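Local structure of GRMZM2G135359 pseudokinase (Zea mays, 6CPY) at residues 142-147 against 269-274; 152-157 against 219-224. The protein is a membrane receptor-like pseudokinase, here represented by its kinase-like domain, which may bind ATP, although kinase activity is doubtful. One frame throughout, in Å; residues are numbered along the deposited sequence.

Both contacts belong to the helical lobe of a protein-kinase fold and both draw on helix 144-164, the αE helix of that fold, at successive points along its length. Interaction 1 uses its N-terminal turn against helix 269-282 and is buried although far from the centre of the chain; interaction 2, more central, sets the middle of the helix against helix 214-230. Their centres lie about 15 Å apart and they do not touch. Each joins its helices through apolar contacts, without a hydrogen bond across. Exposed charged residues and helix capping flank the tryptophan of interaction 1, whereas interaction 2 is packed mostly among apolar neighbours, its polar element being the Tyr221 hydroxyl bound to the carbonyl of Ser151.

Interaction 1 of 2, residues 142-147 against 269-274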
loop_
_atom_site.group_PDB
_atom_site.type_symbol
_atom_site.label_atom_id
_atom_site.label_comp_id
_atom_site.label_asym_id
_atom_site.label_seq_id
_atom_site.Cartn_x
_atom_site.Cartn_y
_atom_site.Cartn_z
ATOM N N LEU A 142 -14.126 11.929 -3.213
ATOM C CA LEU A 142 -13.550 12.262 -1.916
ATOM C C LEU A 142 -13.449 13.784 -1.778
ATOM O O LEU A 142 -12.936 14.431 -2.679
ATOM C CB LEU A 142 -12.159 11.636 -1.836
ATOM C CG LEU A 142 -12.118 10.102 -1.931
ATOM C CD1 LEU A 142 -10.708 9.642 -2.247
ATOM C CD2 LEU A 142 -12.614 9.478 -0.641
ATOM N N ASP A 143 -13.929 14.350 -0.668
ATOM C CA ASP A 143 -13.828 15.807 -0.447
ATOM C C ASP A 143 -12.444 16.242 0.059
ATOM O O ASP A 143 -11.560 15.412 0.213
ATOM C CB ASP A 143 -14.955 16.321 0.456
ATOM C CG ASP A 143 -14.886 15.796 1.888
ATOM O OD1 ASP A 143 -13.883 15.174 2.313
ATOM O OD2 ASP A 143 -15.887 16.018 2.595
ATOM N N TRP A 144 -12.254 17.544 0.287
ATOM C CA TRP A 144 -10.956 18.066 0.693
ATOM C C TRP A 144 -10.397 17.388 1.944
ATOM O O TRP A 144 -9.263 16.924 1.939
ATOM C CB TRP A 144 -11.031 19.585 0.896
ATOM C CG TRP A 144 -9.752 20.188 1.288
ATOM C CD1 TRP A 144 -9.411 20.678 2.509
ATOM C CD2 TRP A 144 -8.619 20.369 0.448
ATOM N NE1 TRP A 144 -8.129 21.171 2.480
ATOM C CE2 TRP A 144 -7.617 20.979 1.225
ATOM C CE3 TRP A 144 -8.356 20.075 -0.890
ATOM C CZ2 TRP A 144 -6.375 21.316 0.698
ATOM C CZ3 TRP A 144 -7.121 20.399 -1.405
ATOM C CH2 TRP A 144 -6.144 21.006 -0.614
ATOM N N MET A 145 -11.196 17.307 3.010
ATOM C CA MET A 145 -10.694 16.761 4.270
ATOM C C MET A 145 -10.390 15.276 4.135
ATOM O O MET A 145 -9.401 14.801 4.679
ATOM C CB MET A 145 -11.674 17.012 5.427
ATOM C CG MET A 145 -11.763 18.474 5.847
ATOM S SD MET A 145 -10.158 19.218 6.169
ATOM C CE MET A 145 -9.517 18.079 7.396
ATOM N N ALA A 146 -11.234 14.554 3.407
ATOM C CA ALA A 146 -10.962 13.149 3.122
ATOM C C ALA A 146 -9.627 12.978 2.395
ATOM O O ALA A 146 -8.824 12.115 2.758
ATOM C CB ALA A 146 -12.090 12.541 2.309
ATOM N N ARG A 147 -9.377 13.821 1.395
ATOM C CA ARG A 147 -8.123 13.756 0.660
ATOM C C ARG A 147 -6.897 14.103 1.507
ATOM O O ARG A 147 -5.855 13.501 1.346
ATOM C CB ARG A 147 -8.196 14.601 -0.599
ATOM C CG ARG A 147 -9.227 14.050 -1.560
ATOM C CD ARG A 147 -9.068 14.566 -2.966
ATOM N NE ARG A 147 -10.305 14.337 -3.706
ATOM C CZ ARG A 147 -10.421 14.368 -5.029
ATOM N NH1 ARG A 147 -9.376 14.592 -5.812
ATOM N NH2 ARG A 147 -11.615 14.184 -5.563
ATOM N N GLU A 269 -7.235 27.797 -0.488
ATOM C CA GLU A 269 -6.286 28.112 -1.535
ATOM C C GLU A 269 -4.823 27.984 -1.085
ATOM O O GLU A 269 -3.976 27.397 -1.773
ATOM C CB GLU A 269 -6.589 29.546 -1.943
ATOM C CG GLU A 269 -5.968 29.994 -3.209
ATOM C CD GLU A 269 -6.103 31.494 -3.347
ATOM O OE1 GLU A 269 -7.158 32.057 -2.953
ATOM O OE2 GLU A 269 -5.132 32.091 -3.806
ATOM N N ASP A 270 -4.522 28.512 0.086
ATOM C CA ASP A 270 -3.136 28.541 0.534
ATOM C C ASP A 270 -2.636 27.188 1.023
ATOM O O ASP A 270 -1.455 26.886 0.900
ATOM C CB ASP A 270 -2.950 29.616 1.578
ATOM C CG ASP A 270 -3.041 31.014 0.970
ATOM O OD1 ASP A 270 -2.665 31.177 -0.213
ATOM O OD2 ASP A 270 -3.521 31.917 1.658
ATOM N N THR A 271 -3.541 26.380 1.555
ATOM C CA THR A 271 -3.208 24.992 1.893
ATOM C C THR A 271 -2.884 24.188 0.640
ATOM O O THR A 271 -1.914 23.420 0.604
ATOM C CB THR A 271 -4.363 24.361 2.680
ATOM O OG1 THR A 271 -4.675 25.218 3.776
ATOM C CG2 THR A 271 -3.973 22.993 3.232
ATOM N N ALA A 272 -3.681 24.381 -0.399
ATOM C CA ALA A 272 -3.402 23.753 -1.675
ATOM C C ALA A 272 -2.033 24.161 -2.219
ATOM O O ALA A 272 -1.258 23.306 -2.652
ATOM C CB ALA A 272 -4.500 24.053 -2.664
ATOM N N ARG A 273 -1.718 25.460 -2.176
ATOM C CA ARG A 273 -0.381 25.923 -2.593
ATOM C C ARG A 273 0.737 25.216 -1.865
ATOM O O ARG A 273 1.694 24.735 -2.484
ATOM C CB ARG A 273 -0.192 27.423 -2.359
ATOM C CG ARG A 273 -0.743 28.290 -3.438
ATOM C CD ARG A 273 -0.348 29.757 -3.261
ATOM N NE ARG A 273 -0.909 30.461 -4.400
ATOM C CZ ARG A 273 -2.097 31.046 -4.435
ATOM N NH1 ARG A 273 -2.870 31.109 -3.352
ATOM N NH2 ARG A 273 -2.504 31.611 -5.560
ATOM N N ALA A 274 0.626 25.172 -0.546
ATOM C CA ALA A 274 1.661 24.579 0.272
ATOM C C ALA A 274 1.820 23.085 -0.078
ATOM O O ALA A 274 2.939 22.579 -0.168
ATOM C CB ALA A 274 1.351 24.791 1.742
#
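Trp144 and Ala272 mark the nearest backbone approach, their CA atoms 9.7 Å apart, a separation that one large side chain has to span. This is plain packing between the starts of helix 144-164 (αE) and helix 269-282 (αH by position) in the helical C-lobe of the kinase fold. The indole of Trp144 leaves its helix with CG opposite the backbone N (chi1 -179°) and extends toward 269-274. The six-membered ring does the touching: CZ2 of Trp144 meets the methyl CG2 of Thr271 at 3.9 Å, near the ring plane at its edge, while CH2 of Trp144 lies 4.0 Å from CB of Ala272. Were Trp144 exchanged for an alanine, Thr271 and Ala272 would probably lose their apolar partner in 142-147 and a gap would open between the helices.

Asp143 is the N-cap, its OD1 accepting from Ala146 N at 2.9 Å. Arg147 grips Leu142 O side-on through NE (2.8 Å) and NH2, and its NH1 pairs with Asp261. NH1 of Arg273 is shared between OE2 of Glu269, near the guanidinium plane, and OD1 of Asp270. Pro268 also touches the indole, helix 293-304 packs on Thr271 through Ile303, and helix 130-135 meets Leu142.

Interaction 2 of 2, residues 152-157 against 219-224; sequences MGIAYC and RKYGMV
Ile154, Ala155, Tyr221 and Val224 bring together two nearly antiparallel helices; the axes of the two short segments make an angle of 172° and come within 11.2 Å. At that spacing the backbones do not meet, and the phenol of Tyr221 fills much of the interval.

The apolar contacts come first. CG2 of Ile154 approaches the edge of the Tyr221 ring close to its plane, 3.6 Å from CE1 and equally near CD1, so the methyl straddles one C-C bond of the ring rather than lying over a face. The two branches of Ile154 divide the work: while CG2 meets the tyrosine, the longer arm carries CD1 to 4.3 Å from CG1 of Val224, one helical turn further on. Ala155 adds its methyl at the far end of the phenol, with CB 3.9 Å from CZ of Tyr221.

The polar contribution belongs to the same tyrosine. Its CG stands anti to the backbone N (chi1 179°), which sends the ring across to helix 144-164, where OH of Tyr221 hydrogen-bonds to the backbone carbonyl of Ser151, just before the segment. This bond satisfies a buried hydroxyl and tethers the ring's outer end.

The pair lies in the core of the helical lobe. Helix 293-304 reaches Tyr221 through Met300, Phe173 from a loop touches Ile154, and strand 186-188 meets that isoleucine through Ala186.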
loop_
_atom_site.group_PDB
_atom_site.type_symbol
_atom_site.label_atom_id
_atom_site.label_comp_id
_atom_site.label_asym_id
_atom_site.label_seq_id
_atom_site.Cartn_x
_atom_site.Cartn_y
_atom_site.Cartn_z
ATOM N N MET A 152 -2.088 12.330 4.511
ATOM C CA MET A 152 -1.323 12.284 5.755
ATOM C C MET A 152 -1.092 10.842 6.176
ATOM O O MET A 152 0.037 10.462 6.501
ATOM C CB MET A 152 -2.029 13.052 6.875
ATOM C CG MET A 152 -1.119 13.393 8.054
ATOM S SD MET A 152 0.202 14.538 7.589
ATOM C CE MET A 152 -0.650 15.272 6.213
ATOM N N GLY A 153 -2.156 10.036 6.149
ATOM C CA GLY A 153 -2.058 8.608 6.473
ATOM C C GLY A 153 -0.975 7.894 5.691
ATOM O O GLY A 153 -0.184 7.141 6.262
ATOM N N ILE A 154 -0.936 8.133 4.380
ATOM C CA ILE A 154 0.115 7.595 3.521
ATOM C C ILE A 154 1.500 8.039 3.986
ATOM O O ILE A 154 2.409 7.213 4.142
ATOM C CB ILE A 154 -0.102 7.965 2.035
ATOM C CG1 ILE A 154 -1.365 7.293 1.484
ATOM C CG2 ILE A 154 1.082 7.528 1.198
ATOM C CD1 ILE A 154 -1.856 7.881 0.185
ATOM N N ALA A 155 1.664 9.341 4.230
ATOM C CA ALA A 155 2.953 9.857 4.669
ATOM C C ALA A 155 3.417 9.218 5.983
ATOM O O ALA A 155 4.581 8.839 6.097
ATOM C CB ALA A 155 2.909 11.372 4.802
ATOM N N TYR A 156 2.516 9.085 6.954
ATOM C CA TYR A 156 2.866 8.480 8.255
ATOM C C TYR A 156 3.284 7.016 8.103
ATOM O O TYR A 156 4.205 6.573 8.780
ATOM C CB TYR A 156 1.720 8.559 9.258
ATOM C CG TYR A 156 1.464 9.928 9.864
ATOM C CD1 TYR A 156 2.513 10.709 10.364
ATOM C CD2 TYR A 156 0.164 10.410 10.007
ATOM C CE1 TYR A 156 2.269 11.955 10.934
ATOM C CE2 TYR A 156 -0.089 11.646 10.595
ATOM C CZ TYR A 156 0.966 12.420 11.040
ATOM O OH TYR A 156 0.712 13.655 11.608
ATOM N N CYS A 157 2.607 6.285 7.220
ATOM C CA CYS A 157 2.987 4.892 6.932
ATOM C C CYS A 157 4.377 4.829 6.297
ATOM O O CYS A 157 5.263 4.083 6.758
ATOM C CB CYS A 157 1.966 4.230 6.002
ATOM S SG CYS A 157 2.333 2.488 5.678
ATOM N N ARG A 219 9.689 10.263 -4.400
ATOM C CA ARG A 219 9.190 10.722 -5.706
ATOM C C ARG A 219 7.798 10.166 -5.979
ATOM O O ARG A 219 6.905 10.892 -6.410
ATOM C CB ARG A 219 10.133 10.323 -6.846
ATOM C CG ARG A 219 9.684 10.796 -8.232
ATOM C CD ARG A 219 10.452 10.114 -9.359
ATOM N NE ARG A 219 10.266 8.659 -9.360
ATOM C CZ ARG A 219 9.229 8.007 -9.891
ATOM N NH1 ARG A 219 8.233 8.656 -10.482
ATOM N NH2 ARG A 219 9.186 6.680 -9.819
ATOM N N LYS A 220 7.628 8.875 -5.731
ATOM C CA LYS A 220 6.331 8.233 -5.874
ATOM C C LYS A 220 5.265 8.862 -4.972
ATOM O O LYS A 220 4.124 9.035 -5.413
ATOM C CB LYS A 220 6.437 6.736 -5.603
ATOM C CG LYS A 220 7.062 5.952 -6.746
ATOM C CD LYS A 220 7.245 4.499 -6.344
ATOM C CE LYS A 220 7.664 3.637 -7.520
ATOM N NZ LYS A 220 7.788 2.218 -7.102
ATOM N N TYR A 221 5.628 9.194 -3.731
ATOM C CA TYR A 221 4.711 9.892 -2.830
ATOM C C TYR A 221 4.259 11.217 -3.436
ATOM O O TYR A 221 3.075 11.540 -3.431
ATOM C CB TYR A 221 5.317 10.150 -1.439
ATOM C CG TYR A 221 4.333 10.884 -0.554
ATOM C CD1 TYR A 221 3.264 10.202 0.026
ATOM C CD2 TYR A 221 4.420 12.257 -0.356
ATOM C CE1 TYR A 221 2.334 10.867 0.799
ATOM C CE2 TYR A 221 3.500 12.930 0.412
ATOM C CZ TYR A 221 2.452 12.232 0.986
ATOM O OH TYR A 221 1.531 12.885 1.760
ATOM N N GLY A 222 5.214 11.984 -3.951
ATOM C CA GLY A 222 4.905 13.255 -4.605
ATOM C C GLY A 222 3.925 13.086 -5.754
ATOM O O GLY A 222 3.017 13.885 -5.900
ATOM N N MET A 223 4.099 12.034 -6.550
ATOM C CA MET A 223 3.211 11.761 -7.679
ATOM C C MET A 223 1.797 11.394 -7.219
ATOM O O MET A 223 0.804 11.786 -7.854
ATOM C CB MET A 223 3.793 10.645 -8.556
ATOM C CG MET A 223 5.066 11.060 -9.279
ATOM S SD MET A 223 4.769 12.358 -10.490
ATOM C CE MET A 223 4.081 11.422 -11.852
ATOM N N VAL A 224 1.710 10.626 -6.136
ATOM C CA VAL A 224 0.416 10.222 -5.590
ATOM C C VAL A 224 -0.289 11.426 -4.960
ATOM O O VAL A 224 -1.508 11.585 -5.100
ATOM C CB VAL A 224 0.558 9.053 -4.581
ATOM C CG1 VAL A 224 -0.740 8.821 -3.822
ATOM C CG2 VAL A 224 0.973 7.774 -5.301
#